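Local coordinates for beta-lactamase (PDB 5E2G), which is a class C beta-lactamase that probably hydrolyses beta-lactams to substituted beta-amino acids, at residues A75-E80 / Q247-R252; L81-P86 / T103-G108. One frame throughout, in Å; residues are numbered along the deposited sequence.

Contact 1. Residues A75-E80 / Q247-R252; sequences AQEGGE and QRAIER
Glu77 and Ala249 bring the backbones of 75-80 and 247-252 together, their CA atoms 6.2 Å apart. Here the C-terminal end of helix 64-77 meets a turn of helix 244-252 at the surface of the class C beta-lactamase fold. The first helix stops in a Schellman motif. Gly79 is its C-prime residue, with positive phi. Glu80 N returns to Ala75 O at 2.9 Å, and Gly79 N bonds to Gln76 O. The meeting falls to the last helical residues, Gln76 and Glu77.

Glu77 is the centre of a small salt-bridge network with Arg248 and Arg252. Its CG stands beside the backbone N (chi1 -81°), and a bend at chi2 (-55°) turns the carboxylate between the two arginines. On the way, Glu77 CG packs on Ala249, 3.8 Å from Ala249 CA. Arg248 NE gives Glu77 OE2 a weak hydrogen bond of 3.5 Å from the guanidinium edge. The two flat groups are turned 63° apart.

Arg252 is held more loosely. Its chain runs extended from CG to NE and crosses the Glu77 side chain at a slant. The bridge to Glu77 is long, and the oxygen lies well out of the guanidinium plane, so the pairing is one of charge alone. Deeper in, Ala249 O bonds to Ser73 OG of the first helix. At the arginine the nearest touch comes from a methylene: Arg252 CD lies 3.3 Å from Glu77 OE1.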
loop_
_atom_site.group_PDB
_atom_site.type_symbol
_atom_site.label_atom_id
_atom_site.label_comp_id
_atom_site.label_asym_id
_atom_site.label_seq_id
_atom_site.Cartn_x
_atom_site.Cartn_y
_atom_site.Cartn_z
ATOM N N ALA A 75 -15.121 -5.438 5.939
ATOM C CA ALA A 75 -16.024 -5.142 7.046
ATOM C C ALA A 75 -17.237 -4.350 6.574
ATOM O O ALA A 75 -18.374 -4.658 6.946
ATOM C CB ALA A 75 -15.278 -4.377 8.139
ATOM N N GLN A 76 -17.016 -3.329 5.744
ATOM C CA GLN A 76 -18.132 -2.556 5.217
ATOM C C GLN A 76 -19.078 -3.452 4.435
ATOM O O GLN A 76 -20.303 -3.341 4.571
ATOM C CB GLN A 76 -17.602 -1.413 4.346
ATOM C CG GLN A 76 -18.594 -0.296 4.079
ATOM C CD GLN A 76 -19.514 -0.605 2.920
ATOM O OE1 GLN A 76 -19.143 -1.340 2.004
ATOM N NE2 GLN A 76 -20.725 -0.054 2.952
ATOM N N GLU A 77 -18.521 -4.374 3.638
ATOM C CA GLU A 77 -19.344 -5.263 2.821
ATOM C C GLU A 77 -20.183 -6.192 3.681
ATOM O O GLU A 77 -21.281 -6.593 3.277
ATOM C CB GLU A 77 -18.472 -6.090 1.872
ATOM C CG GLU A 77 -18.037 -5.372 0.599
ATOM C CD GLU A 77 -19.205 -4.811 -0.204
ATOM O OE1 GLU A 77 -19.304 -3.571 -0.301
ATOM O OE2 GLU A 77 -20.026 -5.606 -0.721
ATOM N N GLY A 78 -19.687 -6.559 4.852
ATOM C CA GLY A 78 -20.451 -7.401 5.744
ATOM C C GLY A 78 -21.318 -6.659 6.732
ATOM O O GLY A 78 -21.859 -7.274 7.656
ATOM N N GLY A 79 -21.465 -5.352 6.570
ATOM C CA GLY A 79 -22.285 -4.570 7.471
ATOM C C GLY A 79 -21.691 -4.337 8.836
ATOM O O GLY A 79 -22.394 -3.846 9.723
ATOM N N GLU A 80 -20.418 -4.675 9.044
ATOM C CA GLU A 80 -19.835 -4.504 10.364
ATOM C C GLU A 80 -19.404 -3.074 10.613
ATOM O O GLU A 80 -19.234 -2.685 11.772
ATOM C CB GLU A 80 -18.669 -5.466 10.531
ATOM C CG GLU A 80 -19.039 -6.853 10.044
ATOM C CD GLU A 80 -18.000 -7.885 10.374
ATOM O OE1 GLU A 80 -17.701 -8.058 11.575
ATOM O OE2 GLU A 80 -17.477 -8.522 9.430
ATOM N N GLN A 247 -14.175 -10.247 -3.052
ATOM C CA GLN A 247 -13.973 -9.706 -4.393
ATOM C C GLN A 247 -14.643 -8.351 -4.542
ATOM O O GLN A 247 -14.031 -7.402 -5.044
ATOM C CB GLN A 247 -14.502 -10.663 -5.451
ATOM C CG GLN A 247 -14.171 -10.196 -6.859
ATOM C CD GLN A 247 -12.685 -10.286 -7.171
ATOM O OE1 GLN A 247 -12.192 -11.336 -7.590
ATOM N NE2 GLN A 247 -11.961 -9.191 -6.961
ATOM N N ARG A 248 -15.912 -8.247 -4.123
ATOM C CA ARG A 248 -16.578 -6.946 -4.085
ATOM C C ARG A 248 -15.809 -5.962 -3.214
ATOM O O ARG A 248 -15.596 -4.807 -3.607
ATOM C CB ARG A 248 -18.008 -7.092 -3.570
ATOM C CG ARG A 248 -18.883 -7.990 -4.430
ATOM C CD ARG A 248 -20.362 -7.895 -4.054
ATOM N NE ARG A 248 -20.647 -8.394 -2.706
ATOM C CZ ARG A 248 -21.053 -9.632 -2.430
ATOM N NH1 ARG A 248 -21.225 -10.509 -3.411
ATOM N NH2 ARG A 248 -21.286 -9.993 -1.171
ATOM N N ALA A 249 -15.371 -6.411 -2.031
ATOM C CA ALA A 249 -14.613 -5.543 -1.137
ATOM C C ALA A 249 -13.371 -5.003 -1.824
ATOM O O ALA A 249 -13.062 -3.811 -1.714
ATOM C CB ALA A 249 -14.227 -6.298 0.132
ATOM N N ILE A 250 -12.658 -5.861 -2.554
ATOM C CA ILE A 250 -11.430 -5.436 -3.218
ATOM C C ILE A 250 -11.734 -4.400 -4.290
ATOM O O ILE A 250 -11.056 -3.370 -4.391
ATOM C CB ILE A 250 -10.690 -6.649 -3.804
ATOM C CG1 ILE A 250 -10.042 -7.465 -2.690
ATOM C CG2 ILE A 250 -9.638 -6.196 -4.799
ATOM C CD1 ILE A 250 -9.489 -8.788 -3.164
ATOM N N GLU A 251 -12.752 -4.654 -5.113
ATOM C CA GLU A 251 -13.051 -3.706 -6.182
ATOM C C GLU A 251 -13.459 -2.352 -5.612
ATOM O O GLU A 251 -13.078 -1.304 -6.146
ATOM C CB GLU A 251 -14.138 -4.252 -7.109
ATOM C CG GLU A 251 -14.228 -3.454 -8.403
ATOM C CD GLU A 251 -15.293 -3.954 -9.369
ATOM O OE1 GLU A 251 -16.105 -4.821 -8.976
ATOM O OE2 GLU A 251 -15.317 -3.476 -10.525
ATOM N N ARG A 252 -14.188 -2.354 -4.495
ATOM C CA ARG A 252 -14.685 -1.119 -3.910
ATOM C C ARG A 252 -13.575 -0.236 -3.348
ATOM O O ARG A 252 -13.794 0.966 -3.183
ATOM C CB ARG A 252 -15.706 -1.451 -2.831
ATOM C CG ARG A 252 -16.878 -0.511 -2.793
ATOM C CD ARG A 252 -18.048 -1.136 -2.064
ATOM N NE ARG A 252 -18.911 -0.118 -1.487
ATOM C CZ ARG A 252 -19.982 0.379 -2.092
ATOM N NH1 ARG A 252 -20.703 1.312 -1.485
ATOM N NH2 ARG A 252 -20.333 -0.052 -3.301
#

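Contact 2. Residues L81-P86 / T103-G108; sequences LSLADP and TLLQLG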
loop_
_atom_site.group_PDB
_atom_site.type_symbol
_atom_site.label_atom_id
_atom_site.label_comp_id
_atom_site.label_asym_id
_atom_site.label_seq_id
_atom_site.Cartn_x
_atom_site.Cartn_y
_atom_site.Cartn_z
ATOM N N LEU A 81 -19.241 -2.287 9.552
ATOM C CA LEU A 81 -18.977 -0.864 9.686
ATOM C C LEU A 81 -19.506 -0.139 8.459
ATOM O O LEU A 81 -19.829 -0.745 7.436
ATOM C CB LEU A 81 -17.483 -0.569 9.881
ATOM C CG LEU A 81 -16.465 -0.952 8.803
ATOM C CD1 LEU A 81 -16.412 0.037 7.636
ATOM C CD2 LEU A 81 -15.102 -1.081 9.447
ATOM N N SER A 82 -19.577 1.179 8.582
ATOM C CA SER A 82 -19.739 2.081 7.454
ATOM C C SER A 82 -18.508 2.969 7.372
ATOM O O SER A 82 -17.982 3.401 8.400
ATOM C CB SER A 82 -21.004 2.934 7.602
ATOM O OG SER A 82 -20.959 4.066 6.754
ATOM N N LEU A 83 -18.025 3.215 6.155
ATOM C CA LEU A 83 -16.928 4.163 6.002
ATOM C C LEU A 83 -17.314 5.556 6.479
ATOM O O LEU A 83 -16.432 6.349 6.829
ATOM C CB LEU A 83 -16.464 4.212 4.554
ATOM C CG LEU A 83 -15.793 2.942 4.048
ATOM C CD1 LEU A 83 -15.325 3.173 2.624
ATOM C CD2 LEU A 83 -14.633 2.544 4.954
ATOM N N ALA A 84 -18.607 5.862 6.511
ATOM C CA ALA A 84 -19.092 7.125 7.042
ATOM C C ALA A 84 -19.179 7.138 8.562
ATOM O O ALA A 84 -19.531 8.175 9.132
ATOM C CB ALA A 84 -20.463 7.446 6.446
ATOM N N ASP A 85 -18.870 6.032 9.228
ATOM C CA ASP A 85 -18.908 6.008 10.682
ATOM C C ASP A 85 -17.860 6.959 11.258
ATOM O O ASP A 85 -16.733 7.023 10.749
ATOM C CB ASP A 85 -18.656 4.594 11.208
ATOM C CG ASP A 85 -19.790 3.633 10.884
ATOM O OD1 ASP A 85 -20.901 4.100 10.548
ATOM O OD2 ASP A 85 -19.567 2.408 10.980
ATOM N N PRO A 86 -18.185 7.694 12.322
ATOM C CA PRO A 86 -17.175 8.514 12.992
ATOM C C PRO A 86 -16.305 7.663 13.895
ATOM O O PRO A 86 -16.741 6.642 14.433
ATOM C CB PRO A 86 -18.016 9.495 13.812
ATOM C CG PRO A 86 -19.218 8.689 14.170
ATOM C CD PRO A 86 -19.494 7.790 12.988
ATOM N N THR A 103 -14.344 10.518 10.032
ATOM C CA THR A 103 -14.935 9.264 9.588
ATOM C C THR A 103 -13.854 8.282 9.171
ATOM O O THR A 103 -12.691 8.642 8.971
ATOM C CB THR A 103 -15.902 9.475 8.425
ATOM O OG1 THR A 103 -15.208 10.051 7.304
ATOM C CG2 THR A 103 -17.048 10.377 8.850
ATOM N N LEU A 104 -14.252 7.016 9.044
ATOM C CA LEU A 104 -13.329 6.016 8.524
ATOM C C LEU A 104 -12.884 6.372 7.108
ATOM O O LEU A 104 -11.722 6.173 6.749
ATOM C CB LEU A 104 -13.981 4.629 8.572
ATOM C CG LEU A 104 -14.027 3.845 9.896
ATOM C CD1 LEU A 104 -14.614 4.612 11.046
ATOM C CD2 LEU A 104 -14.823 2.600 9.694
ATOM N N LEU A 105 -13.782 6.952 6.311
ATOM C CA LEU A 105 -13.426 7.366 4.955
ATOM C C LEU A 105 -12.328 8.427 4.959
ATOM O O LEU A 105 -11.381 8.352 4.169
ATOM C CB LEU A 105 -14.665 7.882 4.227
ATOM C CG LEU A 105 -14.462 8.148 2.735
ATOM C CD1 LEU A 105 -14.029 6.866 2.023
ATOM C CD2 LEU A 105 -15.729 8.721 2.122
ATOM N N GLN A 106 -12.435 9.421 5.842
ATOM C CA GLN A 106 -11.402 10.449 5.936
ATOM C C GLN A 106 -10.051 9.872 6.347
ATOM O O GLN A 106 -9.005 10.377 5.924
ATOM C CB GLN A 106 -11.862 11.544 6.902
ATOM C CG GLN A 106 -12.988 12.373 6.294
ATOM C CD GLN A 106 -13.954 12.970 7.313
ATOM O OE1 GLN A 106 -13.741 12.894 8.517
ATOM N NE2 GLN A 106 -15.027 13.572 6.815
ATOM N N LEU A 107 -10.040 8.806 7.146
ATOM C CA LEU A 107 -8.773 8.170 7.484
ATOM C C LEU A 107 -8.190 7.401 6.300
ATOM O O LEU A 107 -6.965 7.326 6.155
ATOM C CB LEU A 107 -8.965 7.250 8.688
ATOM C CG LEU A 107 -9.440 7.995 9.935
ATOM C CD1 LEU A 107 -9.788 7.026 11.048
ATOM C CD2 LEU A 107 -8.377 8.989 10.388
ATOM N N GLY A 108 -9.035 6.826 5.451
ATOM C CA GLY A 108 -8.570 6.049 4.325
ATOM C C GLY A 108 -8.272 6.847 3.087
ATOM O O GLY A 108 -7.867 6.290 2.062
#
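Leu83 and Asp85 turn their carbonyls to the start of helix 104-108 and take up its first two N-H groups. Leu105 N gives a hydrogen bond of 2.8 Å to Leu83 O. Leu104 N gives one of 3.0 Å to Asp85 O. Beside it, Pro86 and Thr103 form a single beta bridge, and Thr103 CA makes a CH...O contact with Asp85 O at 3.1 Å. Residues 82-85 form a type I turn that carries the Leu83 carbonyl and ends at Asp85. Within it, Ser82 OG accepts from Ala84 N in an ST turn. Ser82 N bonds to Asp85 OD2 from above the carboxylate plane, and Tyr90 OH also bonds to this oxygen.

The tight side is built round Leu104. Its CG lies beside the backbone N (chi1 -80°), and its two methyl groups divide the loop between them. CD1 sits against Asp85 O, and Leu104 CD2 packs on Leu81 CD1 at 3.7 Å. Leu156 of helix 150-164 and Tyr90 also touch Leu104 in this buried part.

The outer side is looser. Leu83 and Leu105, both partly exposed, cross at about a right angle and meet by their CD1 methyls at 4.0 Å. Ala84 is exposed, its CB directed away from the helix. Its carbonyl is the exception, lying close to Thr103 CG2.

Thr103 and Gln106 form a capping box: Gln106 N bonds to Thr103 OG1 at 3.2 Å, and Thr103 N to Gln106 OE1. The box and the loop share the work. Thr103 serves the N-H of Gln106, and the loop carbonyls serve those of Leu104 and Leu105, so three early N-H groups of this short helix have acceptors.

Contact 2 is nested inside the long chain loop closed by contact 1. Their centres are about 13 Å apart, on the same side of the chain's centre. They are joined directly in sequence, since Glu80 ends one segment and Leu81 begins the next. The chain leaves helix 64-77, turns at the glycines, passes through loop 81-86 and helix 87-90, and reaches helix 104-108; helix 244-252 follows much later. Across the junction, Ala75 CB packs on Leu81 CD2 at 3.6 Å. Helix 150-164 touches Ala75, Leu81 and Leu104. Contact 1 joins the end of helix 64-77 to a helix far along the chain, and contact 2 joins the loop that follows to the nearby helix 104-108.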